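Local atomic coordinates of Non-sulfated chondroitin lyase E66 (Autographa californica nucleopolyhedrovirus, PDB entry 3VSN), a protein that acts as a chondroitin lyase of the baculovirus occlusion-derived virion, essential for oral infectivity and possibly digesting the chondroitin barrier of the host midgut. Residues A[187-192]-A[252-257]; A[226-231]-A[260-265]; A[49-54]-A[136-141]; A[177-182]-A[197-202]. One frame throughout, in Å; residues are numbered along the deposited sequence.

In the fold
The four contacts lie in the helical, alpha/alpha-toroid part of the chain, well before the C-terminal beta-rich region. From the N terminus, contact 3 closes first. It brings the loop after helix 29-48 to the start of helix 138-154. Contact 4 follows and folds the turn at 177-182 back onto helix 189-205. Contact 1 opens inside that loop, on the same helix, and closes at helix 253-258, so contacts 4 and 1 cross. Contact 2 opens within contact 1 and ends beyond it on helix 262-269, so these two cross as well. Contacts 3 and 1 meet around Asn-191, and contacts 1 and 2 meet where Phe-228 touches Tyr-254.

Contact 1. Residues A[187-192]-A[252-257]; sequences RTAGNS and YGYLIN
Tyr-254 turns its CG anti to the backbone N (chi1 -174°), which carries the ring from helix 253-258 across to Ala-189 and Gly-190. Ala-189, with a positive phi of 52°, brings the chain into helix 189-205. Its methyl lies at the edge of the tyrosine ring, near the ring plane. Ala-189 CB is 3.6 Å from Tyr-254 OH, and Ala-189 CA is 3.5 Å from the same oxygen. Gly-190 N approaches Tyr-254 CE1 obliquely at 3.6 Å. No hydrogen bond crosses between the segments.

Each segment also has a bond of its own. Ser-192 OG donates to Ala-189 O at 2.9 Å. Asn-257 ND2 donates to Gly-253 O at 3.0 Å, from above the carbonyl plane. Asn-257 N reaches that oxygen from the opposite face, so two donors grip Gly-253 O.

Tyr-254 is the catalytic proton donor, and Asn-191, next to Gly-190, is a catalytic proton acceptor. The side chain of Tyr-254 is also about 8 Å from that of His-246, the other proton acceptor. The contact is van der Waals packing, consistent with a part in positioning the ring alongside Phe-228 and Met-193, while the hydroxyl takes no hydrogen bond from segment 187-192.

Contact 2. Residues A[226-231]-A[260-265]; sequences IAFPYV and FTFAYY
Ile-226 and Phe-228 meet Tyr-265 and Phe-262 in two buried apolar pairs. In the first, the end of the isoleucine does the touching. Ile-226 CD1 lies 3.6 Å from Tyr-265 CB and 3.8 Å from Tyr-265 CG. The methyl comes in obliquely, against the base of the tyrosine ring. Ile-226 CG1 sits between the backbone N and the carbonyl carbon (chi1 64°), and the chain continues extended, which puts CD1 against Tyr-265.

In the second pair, Phe-228 CE2 is 3.6 Å from Phe-262 CZ. The ring planes stand 66° apart and the centroids 5.6 Å apart. The two phenylalanine side chains cross at about a right angle, and they touch through CE2 and CZ of Phe-228 and CE1 and CZ of Phe-262.

These pairs join the end of helix 217-225 to helix 262-269 within the alpha/alpha toroid. Phe-228 is the first residue to leave the helical conformation, with a positive phi of 48°. Its ring also packs on Tyr-254, the catalytic proton donor, and on Leu-255. Met-193 of helix 189-205 touches both Ile-226 and Phe-262, and its carbonyl oxygen is hydrogen-bonded to Tyr-265 OH.

The other side of the contact is looser. After Phe-228 the chain leaves the helix through the exposed Pro-229. Tyr-230 and Val-231 then form a short, weakly bonded edge strand of a small mixed sheet. Tyr-230 packs there on Leu-237.

Contact 3. Residues A[49-54]-A[136-141]; sequences KAEKVV and DWYHFT
Glu-51 lies in an irregular loop after helix 29-48, while Tyr-138 belongs to helix 138-154. The backbones stay well apart. The nearest CA atoms, those of Glu-51 and His-139, are 11.2 Å from each other. Helix 138-154 has a wider pi-type turn at 139-141.

Two long side chains reach across from opposite directions. Tyr-138 OH donates a hydrogen bond to Glu-51 OE1 at 2.9 Å. Glu-51 OE1 accepts through its syn lone pair. This oxygen lies at the edge of the ring and in its plane, and the carboxylate is turned 68° from the ring. Glu-51 CG is anti to the carbonyl carbon (chi1 -61°), and the chain is extended beyond it. Glu-51 OE1 also forms a salt bridge with Arg-194, which probably keeps the carboxylate charged.

On the loop side, Lys-52 NZ donates to Lys-49 O at 2.7 Å and ties the loop to itself. On the helix side, Tyr-138 CD2 rests over one face of the His-139 ring.

The side chain of Tyr-138 comes within about 4 Å of that of Asn-191, a catalytic proton acceptor. The bond links two parts of the alpha/alpha toroid, consistent with a second-shell position beside the lyase active site.

Contact 4. Residues A[177-182]-A[197-202]; sequences PTAVNS and VPYTYS
The Tyr-199 ring lies against the peptide that joins Thr-178 to Ala-179. On one face, Ala-179 N stands 3.4 Å above the ring plane of Tyr-199, over the ring centre. Thr-178 C is on the same face, offset toward the rim. Pro-177 O comes in obliquely, 3.4 Å from Tyr-199 CE1. At the hydroxyl edge, in the ring plane, is a water. It donates to Pro-177 O and to Tyr-199 OH, both at 2.9 Å, and so bridges the two segments.

The aliphatic part of the contact is small. Ala-179 CB is 3.6 Å from Tyr-199 CD2. Tyr-199 CG is anti to the backbone N (chi1 174°), and this lays the ring along the turn.

The turn is held by Thr-178 OG1. It accepts from Val-180 N at 3.2 Å, which makes an ST turn. Asn-181 ND2 reaches the same oxygen at 2.6 Å, with the oxygen in the amide plane and an N-H...O angle of 160°. On the helix, Ser-202 OG donates to Tyr-199 O at 2.6 Å. Helix 189-205 is kinked at Pro-198, one residue before the tyrosine.

Ala-179 also touches Ile-219 and Ile-222, so it meets two helices of the toroid, 189-205 and 217-225. Tyr-199 OH has a second partner in Glu-216 OE1. Since the water donates to the hydroxyl, the tyrosine proton is probably directed to that carboxylate. The ring thus gives the peptide an apolar cover, while its hydroxyl is satisfied by the water and Glu-216.

Contact 1. Residues A[187-192]-A[252-257]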
loop_
_atom_site.group_PDB
_atom_site.type_symbol
_atom_site.label_atom_id
_atom_site.label_comp_id
_atom_site.label_asym_id
_atom_site.label_seq_id
_atom_site.Cartn_x
_atom_site.Cartn_y
_atom_site.Cartn_z
ATOM N N ARG A 187 -25.457 9.032 5.830
ATOM C CA ARG A 187 -24.095 8.736 5.382
ATOM C C ARG A 187 -23.611 7.368 5.856
ATOM O O ARG A 187 -24.092 6.841 6.864
ATOM C CB ARG A 187 -23.125 9.839 5.823
ATOM C CG ARG A 187 -23.455 11.235 5.301
ATOM C CD ARG A 187 -23.377 11.315 3.781
ATOM N NE ARG A 187 -23.692 12.655 3.282
ATOM C CZ ARG A 187 -23.996 12.932 2.018
ATOM N NH1 ARG A 187 -24.037 11.965 1.106
ATOM N NH2 ARG A 187 -24.266 14.180 1.658
ATOM N N THR A 188 -22.660 6.802 5.113
ATOM C CA THR A 188 -22.127 5.465 5.383
ATOM C C THR A 188 -20.610 5.448 5.203
ATOM O O THR A 188 -20.005 6.472 4.878
ATOM C CB THR A 188 -22.704 4.414 4.405
ATOM O OG1 THR A 188 -22.377 4.785 3.060
ATOM C CG2 THR A 188 -24.222 4.278 4.552
ATOM N N ALA A 189 -20.016 4.272 5.420
ATOM C CA ALA A 189 -18.622 3.986 5.056
ATOM C C ALA A 189 -17.623 5.026 5.579
ATOM O O ALA A 189 -17.667 5.382 6.758
ATOM C CB ALA A 189 -18.497 3.797 3.545
ATOM N N GLY A 190 -16.736 5.501 4.704
ATOM C CA GLY A 190 -15.673 6.445 5.077
ATOM C C GLY A 190 -16.186 7.748 5.665
ATOM O O GLY A 190 -15.636 8.255 6.650
ATOM N N ASN A 191 -17.240 8.290 5.053
ATOM C CA ASN A 191 -17.897 9.500 5.545
ATOM C C ASN A 191 -18.372 9.345 6.988
ATOM O O ASN A 191 -18.106 10.203 7.826
ATOM C CB ASN A 191 -19.078 9.887 4.645
ATOM C CG ASN A 191 -18.651 10.303 3.244
ATOM O OD1 ASN A 191 -17.536 10.781 3.023
ATOM N ND2 ASN A 191 -19.549 10.127 2.285
ATOM N N SER A 192 -19.055 8.238 7.275
ATOM C CA SER A 192 -19.605 7.991 8.610
ATOM C C SER A 192 -18.512 7.801 9.663
ATOM O O SER A 192 -18.676 8.210 10.811
ATOM C CB SER A 192 -20.585 6.808 8.602
ATOM O OG SER A 192 -19.917 5.556 8.617
ATOM N N TYR A 252 -5.853 0.059 -0.815
ATOM C CA TYR A 252 -5.740 0.481 0.575
ATOM C C TYR A 252 -6.305 1.872 0.869
ATOM O O TYR A 252 -6.340 2.291 2.030
ATOM C CB TYR A 252 -4.288 0.364 1.042
ATOM C CG TYR A 252 -3.967 -1.015 1.574
ATOM C CD1 TYR A 252 -3.890 -2.120 0.717
ATOM C CD2 TYR A 252 -3.761 -1.222 2.936
ATOM C CE1 TYR A 252 -3.605 -3.388 1.208
ATOM C CE2 TYR A 252 -3.478 -2.482 3.433
ATOM C CZ TYR A 252 -3.398 -3.559 2.569
ATOM O OH TYR A 252 -3.108 -4.806 3.072
ATOM N N GLY A 253 -6.764 2.563 -0.175
ATOM C CA GLY A 253 -7.310 3.917 -0.047
ATOM C C GLY A 253 -8.376 4.076 1.027
ATOM O O GLY A 253 -8.355 5.046 1.786
ATOM N N TYR A 254 -9.304 3.122 1.092
ATOM C CA TYR A 254 -10.372 3.127 2.097
ATOM C C TYR A 254 -9.824 3.106 3.525
ATOM O O TYR A 254 -10.298 3.849 4.391
ATOM C CB TYR A 254 -11.317 1.941 1.878
ATOM C CG TYR A 254 -12.547 1.916 2.767
ATOM C CD1 TYR A 254 -13.606 2.801 2.557
ATOM C CD2 TYR A 254 -12.661 0.990 3.801
ATOM C CE1 TYR A 254 -14.736 2.771 3.364
ATOM C CE2 TYR A 254 -13.792 0.948 4.609
ATOM C CZ TYR A 254 -14.825 1.838 4.385
ATOM O OH TYR A 254 -15.949 1.800 5.191
ATOM N N LEU A 255 -8.832 2.253 3.763
ATOM C CA LEU A 255 -8.189 2.167 5.071
ATOM C C LEU A 255 -7.341 3.394 5.375
ATOM O O LEU A 255 -7.402 3.923 6.484
ATOM C CB LEU A 255 -7.333 0.899 5.192
ATOM C CG LEU A 255 -8.026 -0.460 5.302
ATOM C CD1 LEU A 255 -6.988 -1.539 5.580
ATOM C CD2 LEU A 255 -9.095 -0.464 6.386
ATOM N N ILE A 256 -6.553 3.838 4.395
ATOM C CA ILE A 256 -5.657 4.986 4.573
ATOM C C ILE A 256 -6.417 6.261 4.955
ATOM O O ILE A 256 -5.993 6.994 5.856
ATOM C CB ILE A 256 -4.764 5.225 3.330
ATOM C CG1 ILE A 256 -3.720 4.106 3.195
ATOM C CG2 ILE A 256 -4.066 6.581 3.402
ATOM C CD1 ILE A 256 -3.022 4.061 1.847
ATOM N N ASN A 257 -7.545 6.503 4.287
ATOM C CA ASN A 257 -8.318 7.735 4.479
ATOM C C ASN A 257 -8.973 7.887 5.847
ATOM O O ASN A 257 -9.122 9.005 6.342
ATOM C CB ASN A 257 -9.392 7.869 3.396
ATOM C CG ASN A 257 -8.913 8.652 2.199
ATOM O OD1 ASN A 257 -8.650 9.854 2.289
ATOM N ND2 ASN A 257 -8.793 7.976 1.062
#

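Contact 2. Residues A[226-231]-A[260-265]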
loop_
_atom_site.group_PDB
_atom_site.type_symbol
_atom_site.label_atom_id
_atom_site.label_comp_id
_atom_site.label_asym_id
_atom_site.label_seq_id
_atom_site.Cartn_x
_atom_site.Cartn_y
_atom_site.Cartn_z
ATOM N N ILE A 226 -16.942 -0.255 11.224
ATOM C CA ILE A 226 -15.542 -0.316 11.678
ATOM C C ILE A 226 -15.096 -1.681 12.222
ATOM O O ILE A 226 -13.950 -1.827 12.663
ATOM C CB ILE A 226 -15.214 0.771 12.738
ATOM C CG1 ILE A 226 -16.034 0.554 14.019
ATOM C CG2 ILE A 226 -15.406 2.169 12.157
ATOM C CD1 ILE A 226 -15.581 1.377 15.208
ATOM N N ALA A 227 -15.989 -2.668 12.207
ATOM C CA ALA A 227 -15.666 -3.984 12.765
ATOM C C ALA A 227 -14.512 -4.643 12.003
ATOM O O ALA A 227 -13.622 -5.238 12.609
ATOM C CB ALA A 227 -16.891 -4.883 12.780
ATOM N N PHE A 228 -14.527 -4.487 10.681
ATOM C CA PHE A 228 -13.560 -5.116 9.770
ATOM C C PHE A 228 -13.363 -6.611 10.035
ATOM O O PHE A 228 -12.240 -7.058 10.283
ATOM C CB PHE A 228 -12.229 -4.347 9.752
ATOM C CG PHE A 228 -12.329 -2.997 9.097
ATOM C CD1 PHE A 228 -12.463 -2.890 7.716
ATOM C CD2 PHE A 228 -12.309 -1.834 9.859
ATOM C CE1 PHE A 228 -12.568 -1.648 7.107
ATOM C CE2 PHE A 228 -12.413 -0.590 9.255
ATOM C CZ PHE A 228 -12.541 -0.496 7.878
ATOM N N PRO A 229 -14.461 -7.393 9.979
ATOM C CA PRO A 229 -14.298 -8.840 10.107
ATOM C C PRO A 229 -13.575 -9.367 8.871
ATOM O O PRO A 229 -13.619 -8.727 7.820
ATOM C CB PRO A 229 -15.742 -9.350 10.123
ATOM C CG PRO A 229 -16.503 -8.337 9.326
ATOM C CD PRO A 229 -15.854 -7.020 9.657
ATOM N N TYR A 230 -12.897 -10.503 8.995
ATOM C CA TYR A 230 -12.331 -11.153 7.817
ATOM C C TYR A 230 -13.464 -11.584 6.889
ATOM O O TYR A 230 -14.486 -12.100 7.347
ATOM C CB TYR A 230 -11.481 -12.365 8.202
ATOM C CG TYR A 230 -10.285 -12.053 9.070
ATOM C CD1 TYR A 230 -9.165 -11.402 8.546
ATOM C CD2 TYR A 230 -10.265 -12.424 10.414
ATOM C CE1 TYR A 230 -8.063 -11.124 9.341
ATOM C CE2 TYR A 230 -9.168 -12.151 11.218
ATOM C CZ TYR A 230 -8.072 -11.502 10.676
ATOM O OH TYR A 230 -6.984 -11.229 11.470
ATOM N N VAL A 231 -13.291 -11.339 5.593
ATOM C CA VAL A 231 -14.246 -11.796 4.582
ATOM C C VAL A 231 -13.530 -12.746 3.622
ATOM O O VAL A 231 -12.303 -12.713 3.523
ATOM C CB VAL A 231 -14.915 -10.620 3.819
ATOM C CG1 VAL A 231 -15.679 -9.715 4.780
ATOM C CG2 VAL A 231 -13.901 -9.812 3.017
ATOM N N PHE A 260 -6.985 7.144 10.886
ATOM C CA PHE A 260 -6.766 7.961 12.082
ATOM C C PHE A 260 -7.959 7.934 13.051
ATOM O O PHE A 260 -7.784 8.141 14.250
ATOM C CB PHE A 260 -6.379 9.403 11.720
ATOM C CG PHE A 260 -7.551 10.298 11.433
ATOM C CD1 PHE A 260 -8.176 10.268 10.193
ATOM C CD2 PHE A 260 -8.028 11.176 12.404
ATOM C CE1 PHE A 260 -9.262 11.092 9.927
ATOM C CE2 PHE A 260 -9.115 12.000 12.144
ATOM C CZ PHE A 260 -9.731 11.957 10.902
ATOM N N THR A 261 -9.159 7.670 12.532
ATOM C CA THR A 261 -10.360 7.609 13.373
ATOM C C THR A 261 -10.382 6.386 14.294
ATOM O O THR A 261 -11.050 6.405 15.329
ATOM C CB THR A 261 -11.672 7.611 12.552
ATOM O OG1 THR A 261 -11.821 6.360 11.865
ATOM C CG2 THR A 261 -11.709 8.766 11.552
ATOM N N PHE A 262 -9.657 5.330 13.919
ATOM C CA PHE A 262 -9.751 4.055 14.635
ATOM C C PHE A 262 -9.373 4.175 16.108
ATOM O O PHE A 262 -10.045 3.601 16.965
ATOM C CB PHE A 262 -8.927 2.947 13.959
ATOM C CG PHE A 262 -9.339 2.645 12.537
ATOM C CD1 PHE A 262 -10.614 2.956 12.067
ATOM C CD2 PHE A 262 -8.449 2.011 11.675
ATOM C CE1 PHE A 262 -10.978 2.672 10.759
ATOM C CE2 PHE A 262 -8.812 1.718 10.369
ATOM C CZ PHE A 262 -10.076 2.048 9.910
ATOM N N ALA A 263 -8.312 4.933 16.390
ATOM C CA ALA A 263 -7.857 5.175 17.763
ATOM C C ALA A 263 -8.935 5.837 18.630
ATOM O O ALA A 263 -9.023 5.564 19.830
ATOM C CB ALA A 263 -6.586 6.013 17.765
ATOM N N TYR A 264 -9.743 6.701 18.018
ATOM C CA TYR A 264 -10.841 7.378 18.718
ATOM C C TYR A 264 -11.939 6.394 19.118
ATOM O O TYR A 264 -12.364 6.373 20.275
ATOM C CB TYR A 264 -11.422 8.511 17.864
ATOM C CG TYR A 264 -10.454 9.644 17.627
ATOM C CD1 TYR A 264 -10.417 10.745 18.481
ATOM C CD2 TYR A 264 -9.562 9.612 16.553
ATOM C CE1 TYR A 264 -9.527 11.786 18.268
ATOM C CE2 TYR A 264 -8.666 10.648 16.334
ATOM C CZ TYR A 264 -8.651 11.730 17.194
ATOM O OH TYR A 264 -7.763 12.759 16.980
ATOM N N TYR A 265 -12.382 5.578 18.164
ATOM C CA TYR A 265 -13.421 4.578 18.422
ATOM C C TYR A 265 -12.997 3.525 19.441
ATOM O O TYR A 265 -13.809 3.083 20.262
ATOM C CB TYR A 265 -13.891 3.925 17.120
ATOM C CG TYR A 265 -14.654 4.874 16.227
ATOM C CD1 TYR A 265 -15.879 5.412 16.632
ATOM C CD2 TYR A 265 -14.152 5.245 14.981
ATOM C CE1 TYR A 265 -16.578 6.292 15.821
ATOM C CE2 TYR A 265 -14.847 6.120 14.159
ATOM C CZ TYR A 265 -16.058 6.639 14.586
ATOM O OH TYR A 265 -16.748 7.510 13.775
#

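Contact 3. Residues A[49-54]-A[136-141]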
loop_
_atom_site.group_PDB
_atom_site.type_symbol
_atom_site.label_atom_id
_atom_site.label_comp_id
_atom_site.label_asym_id
_atom_site.label_seq_id
_atom_site.Cartn_x
_atom_site.Cartn_y
_atom_site.Cartn_z
ATOM N N LYS A 49 -3.545 11.254 9.873
ATOM C CA LYS A 49 -4.690 11.795 9.139
ATOM C C LYS A 49 -4.328 12.128 7.694
ATOM O O LYS A 49 -3.442 12.945 7.442
ATOM C CB LYS A 49 -5.240 13.037 9.857
ATOM C CG LYS A 49 -6.536 13.575 9.271
ATOM C CD LYS A 49 -7.023 14.803 10.031
ATOM C CE LYS A 49 -8.454 15.148 9.643
ATOM N NZ LYS A 49 -8.917 16.390 10.330
ATOM N N ALA A 50 -5.035 11.499 6.756
ATOM C CA ALA A 50 -4.744 11.638 5.326
ATOM C C ALA A 50 -4.973 13.057 4.796
ATOM O O ALA A 50 -4.116 13.608 4.104
ATOM C CB ALA A 50 -5.548 10.625 4.517
ATOM N N GLU A 51 -6.123 13.640 5.128
ATOM C CA GLU A 51 -6.490 14.974 4.644
ATOM C C GLU A 51 -6.176 16.024 5.705
ATOM O O GLU A 51 -6.816 16.063 6.762
ATOM C CB GLU A 51 -7.973 15.008 4.249
ATOM C CG GLU A 51 -8.317 14.042 3.120
ATOM C CD GLU A 51 -9.803 13.743 2.985
ATOM O OE1 GLU A 51 -10.617 14.188 3.828
ATOM O OE2 GLU A 51 -10.161 13.037 2.022
ATOM N N LYS A 52 -5.178 16.859 5.427
ATOM C CA LYS A 52 -4.710 17.856 6.393
ATOM C C LYS A 52 -3.803 18.907 5.766
ATOM O O LYS A 52 -3.311 18.730 4.650
ATOM C CB LYS A 52 -3.981 17.179 7.566
ATOM C CG LYS A 52 -2.759 16.348 7.185
ATOM C CD LYS A 52 -1.966 15.967 8.426
ATOM C CE LYS A 52 -0.671 15.247 8.079
ATOM N NZ LYS A 52 -0.903 13.826 7.710
ATOM N N VAL A 53 -3.604 20.001 6.499
ATOM C CA VAL A 53 -2.605 21.015 6.173
ATOM C C VAL A 53 -1.626 21.085 7.347
ATOM O O VAL A 53 -1.986 21.516 8.451
ATOM C CB VAL A 53 -3.243 22.401 5.896
ATOM C CG1 VAL A 53 -2.181 23.485 5.795
ATOM C CG2 VAL A 53 -4.076 22.364 4.622
ATOM N N VAL A 54 -0.395 20.644 7.104
ATOM C CA VAL A 54 0.611 20.521 8.162
ATOM C C VAL A 54 1.338 21.836 8.393
ATOM O O VAL A 54 1.709 22.518 7.437
ATOM C CB VAL A 54 1.660 19.434 7.834
ATOM C CG1 VAL A 54 2.579 19.185 9.028
ATOM C CG2 VAL A 54 0.983 18.140 7.417
ATOM N N ASP A 136 -21.671 20.192 -3.275
ATOM C CA ASP A 136 -20.381 20.304 -2.581
ATOM C C ASP A 136 -20.547 20.310 -1.053
ATOM O O ASP A 136 -20.121 21.240 -0.360
ATOM C CB ASP A 136 -19.609 21.538 -3.067
ATOM C CG ASP A 136 -19.073 21.377 -4.485
ATOM O OD1 ASP A 136 -19.387 20.361 -5.142
ATOM O OD2 ASP A 136 -18.333 22.272 -4.943
ATOM N N TRP A 137 -21.159 19.245 -0.546
ATOM C CA TRP A 137 -21.509 19.120 0.866
ATOM C C TRP A 137 -20.357 18.687 1.738
ATOM O O TRP A 137 -20.409 18.855 2.960
ATOM C CB TRP A 137 -22.659 18.128 1.010
ATOM C CG TRP A 137 -22.298 16.752 0.499
ATOM C CD1 TRP A 137 -22.522 16.228 -0.773
ATOM C CD2 TRP A 137 -21.591 15.690 1.229
ATOM N NE1 TRP A 137 -22.035 14.947 -0.870
ATOM C CE2 TRP A 137 -21.462 14.564 0.293
ATOM C CE3 TRP A 137 -21.088 15.557 2.517
ATOM C CZ2 TRP A 137 -20.850 13.373 0.658
ATOM C CZ3 TRP A 137 -20.466 14.355 2.871
ATOM C CH2 TRP A 137 -20.352 13.290 1.962
ATOM N N TYR A 138 -19.317 18.124 1.117
ATOM C CA TYR A 138 -18.234 17.419 1.826
ATOM C C TYR A 138 -17.669 18.147 3.045
ATOM O O TYR A 138 -17.702 17.619 4.157
ATOM C CB TYR A 138 -17.096 17.049 0.862
ATOM C CG TYR A 138 -16.077 16.079 1.441
ATOM C CD1 TYR A 138 -16.339 14.709 1.486
ATOM C CD2 TYR A 138 -14.850 16.531 1.935
ATOM C CE1 TYR A 138 -15.414 13.816 2.004
ATOM C CE2 TYR A 138 -13.915 15.643 2.458
ATOM C CZ TYR A 138 -14.204 14.287 2.490
ATOM O OH TYR A 138 -13.290 13.393 3.005
ATOM N N HIS A 139 -17.151 19.351 2.830
ATOM C CA HIS A 139 -16.454 20.082 3.886
ATOM C C HIS A 139 -17.339 20.564 5.004
ATOM O O HIS A 139 -16.854 20.869 6.094
ATOM C CB HIS A 139 -15.619 21.209 3.293
ATOM C CG HIS A 139 -14.396 20.722 2.557
ATOM N ND1 HIS A 139 -14.201 20.940 1.246
ATOM C CD2 HIS A 139 -13.299 19.987 3.002
ATOM C CE1 HIS A 139 -13.033 20.385 0.870
ATOM N NE2 HIS A 139 -12.484 19.799 1.946
ATOM N N PHE A 140 -18.646 20.606 4.758
ATOM C CA PHE A 140 -19.606 20.985 5.793
ATOM C C PHE A 140 -19.915 19.827 6.742
ATOM O O PHE A 140 -20.082 20.032 7.946
ATOM C CB PHE A 140 -20.893 21.534 5.162
ATOM C CG PHE A 140 -20.668 22.738 4.292
ATOM C CD1 PHE A 140 -20.468 23.994 4.857
ATOM C CD2 PHE A 140 -20.639 22.616 2.906
ATOM C CE1 PHE A 140 -20.248 25.108 4.055
ATOM C CE2 PHE A 140 -20.424 23.723 2.100
ATOM C CZ PHE A 140 -20.227 24.970 2.674
ATOM N N THR A 141 -19.976 18.616 6.193
ATOM C CA THR A 141 -20.311 17.410 6.948
ATOM C C THR A 141 -19.077 16.730 7.555
ATOM O O THR A 141 -19.128 16.208 8.676
ATOM C CB THR A 141 -21.060 16.408 6.040
ATOM O OG1 THR A 141 -22.330 16.955 5.673
ATOM C CG2 THR A 141 -21.274 15.079 6.733
#

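Contact 4. Residues A[177-182]-A[197-202]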
loop_
_atom_site.group_PDB
_atom_site.type_symbol
_atom_site.label_atom_id
_atom_site.label_comp_id
_atom_site.label_asym_id
_atom_site.label_seq_id
_atom_site.Cartn_x
_atom_site.Cartn_y
_atom_site.Cartn_z
ATOM N N PRO A 177 -26.792 16.125 13.524
ATOM C CA PRO A 177 -27.782 15.771 14.555
ATOM C C PRO A 177 -27.676 14.327 15.052
ATOM O O PRO A 177 -28.050 14.042 16.193
ATOM C CB PRO A 177 -29.124 16.010 13.856
ATOM C CG PRO A 177 -28.828 15.909 12.400
ATOM C CD PRO A 177 -27.437 16.437 12.233
ATOM N N THR A 178 -27.195 13.429 14.193
ATOM C CA THR A 178 -26.819 12.075 14.602
ATOM C C THR A 178 -25.416 11.781 14.070
ATOM O O THR A 178 -24.842 12.593 13.346
ATOM C CB THR A 178 -27.791 10.993 14.078
ATOM O OG1 THR A 178 -27.550 10.765 12.684
ATOM C CG2 THR A 178 -29.257 11.384 14.301
ATOM N N ALA A 179 -24.877 10.617 14.426
ATOM C CA ALA A 179 -23.564 10.181 13.952
ATOM C C ALA A 179 -23.495 9.969 12.434
ATOM O O ALA A 179 -22.412 10.035 11.839
ATOM C CB ALA A 179 -23.148 8.913 14.680
ATOM N N VAL A 180 -24.650 9.726 11.812
ATOM C CA VAL A 180 -24.700 9.332 10.399
ATOM C C VAL A 180 -25.601 10.211 9.522
ATOM O O VAL A 180 -25.850 9.888 8.357
ATOM C CB VAL A 180 -25.099 7.843 10.237
ATOM C CG1 VAL A 180 -24.033 6.933 10.829
ATOM C CG2 VAL A 180 -26.460 7.564 10.867
ATOM N N ASN A 181 -26.077 11.323 10.078
ATOM C CA ASN A 181 -26.956 12.226 9.345
ATOM C C ASN A 181 -26.427 13.650 9.366
ATOM O O ASN A 181 -26.042 14.162 10.417
ATOM C CB ASN A 181 -28.377 12.184 9.914
ATOM C CG ASN A 181 -29.061 10.849 9.686
ATOM O OD1 ASN A 181 -29.561 10.573 8.598
ATOM N ND2 ASN A 181 -29.104 10.020 10.721
ATOM N N SER A 182 -26.399 14.277 8.195
ATOM C CA SER A 182 -25.995 15.671 8.077
ATOM C C SER A 182 -26.694 16.333 6.903
ATOM O O SER A 182 -26.682 15.807 5.787
ATOM C CB SER A 182 -24.478 15.789 7.923
ATOM O OG SER A 182 -24.080 17.141 7.765
ATOM N N VAL A 197 -16.715 10.657 15.104
ATOM C CA VAL A 197 -15.741 11.143 16.086
ATOM C C VAL A 197 -16.150 12.492 16.715
ATOM O O VAL A 197 -16.272 12.576 17.941
ATOM C CB VAL A 197 -14.300 11.185 15.513
ATOM C CG1 VAL A 197 -13.329 11.763 16.533
ATOM C CG2 VAL A 197 -13.849 9.792 15.086
ATOM N N PRO A 198 -16.360 13.547 15.891
ATOM C CA PRO A 198 -16.848 14.794 16.490
ATOM C C PRO A 198 -18.283 14.696 17.010
ATOM O O PRO A 198 -18.626 15.388 17.973
ATOM C CB PRO A 198 -16.755 15.809 15.343
ATOM C CG PRO A 198 -16.730 14.990 14.098
ATOM C CD PRO A 198 -15.999 13.736 14.473
ATOM N N TYR A 199 -19.112 13.851 16.395
ATOM C CA TYR A 199 -20.467 13.652 16.918
ATOM C C TYR A 199 -20.443 13.109 18.346
ATOM O O TYR A 199 -21.124 13.649 19.224
ATOM C CB TYR A 199 -21.338 12.753 16.030
ATOM C CG TYR A 199 -22.673 12.453 16.688
ATOM C CD1 TYR A 199 -23.704 13.393 16.675
ATOM C CD2 TYR A 199 -22.887 11.250 17.366
ATOM C CE1 TYR A 199 -24.916 13.136 17.298
ATOM C CE2 TYR A 199 -24.098 10.982 17.988
ATOM C CZ TYR A 199 -25.107 11.929 17.946
ATOM O OH TYR A 199 -26.308 11.673 18.560
ATOM N N THR A 200 -19.675 12.042 18.571
ATOM C CA THR A 200 -19.548 11.457 19.907
ATOM C C THR A 200 -19.083 12.500 20.925
ATOM O O THR A 200 -19.640 12.590 22.025
ATOM C CB THR A 200 -18.598 10.242 19.913
ATOM O OG1 THR A 200 -19.142 9.215 19.081
ATOM C CG2 THR A 200 -18.423 9.687 21.322
ATOM N N TYR A 201 -18.076 13.287 20.550
ATOM C CA TYR A 201 -17.597 14.366 21.405
ATOM C C TYR A 201 -18.691 15.401 21.706
ATOM O O TYR A 201 -18.822 15.845 22.849
ATOM C CB TYR A 201 -16.349 15.040 20.819
ATOM C CG TYR A 201 -15.830 16.177 21.678
ATOM C CD1 TYR A 201 -15.399 15.950 22.988
ATOM C CD2 TYR A 201 -15.785 17.481 21.187
ATOM C CE1 TYR A 201 -14.934 16.992 23.779
ATOM C CE2 TYR A 201 -15.320 18.526 21.968
ATOM C CZ TYR A 201 -14.904 18.280 23.259
ATOM O OH TYR A 201 -14.440 19.325 24.020
ATOM N N SER A 202 -19.482 15.764 20.697
ATOM C CA SER A 202 -20.579 16.720 20.900
ATOM C C SER A 202 -21.603 16.196 21.910
ATOM O O SER A 202 -22.123 16.961 22.723
ATOM C CB SER A 202 -21.252 17.118 19.579
ATOM O OG SER A 202 -22.053 16.075 19.051
HETATM O O HOH W 1 -28.672 13.366 18.922
#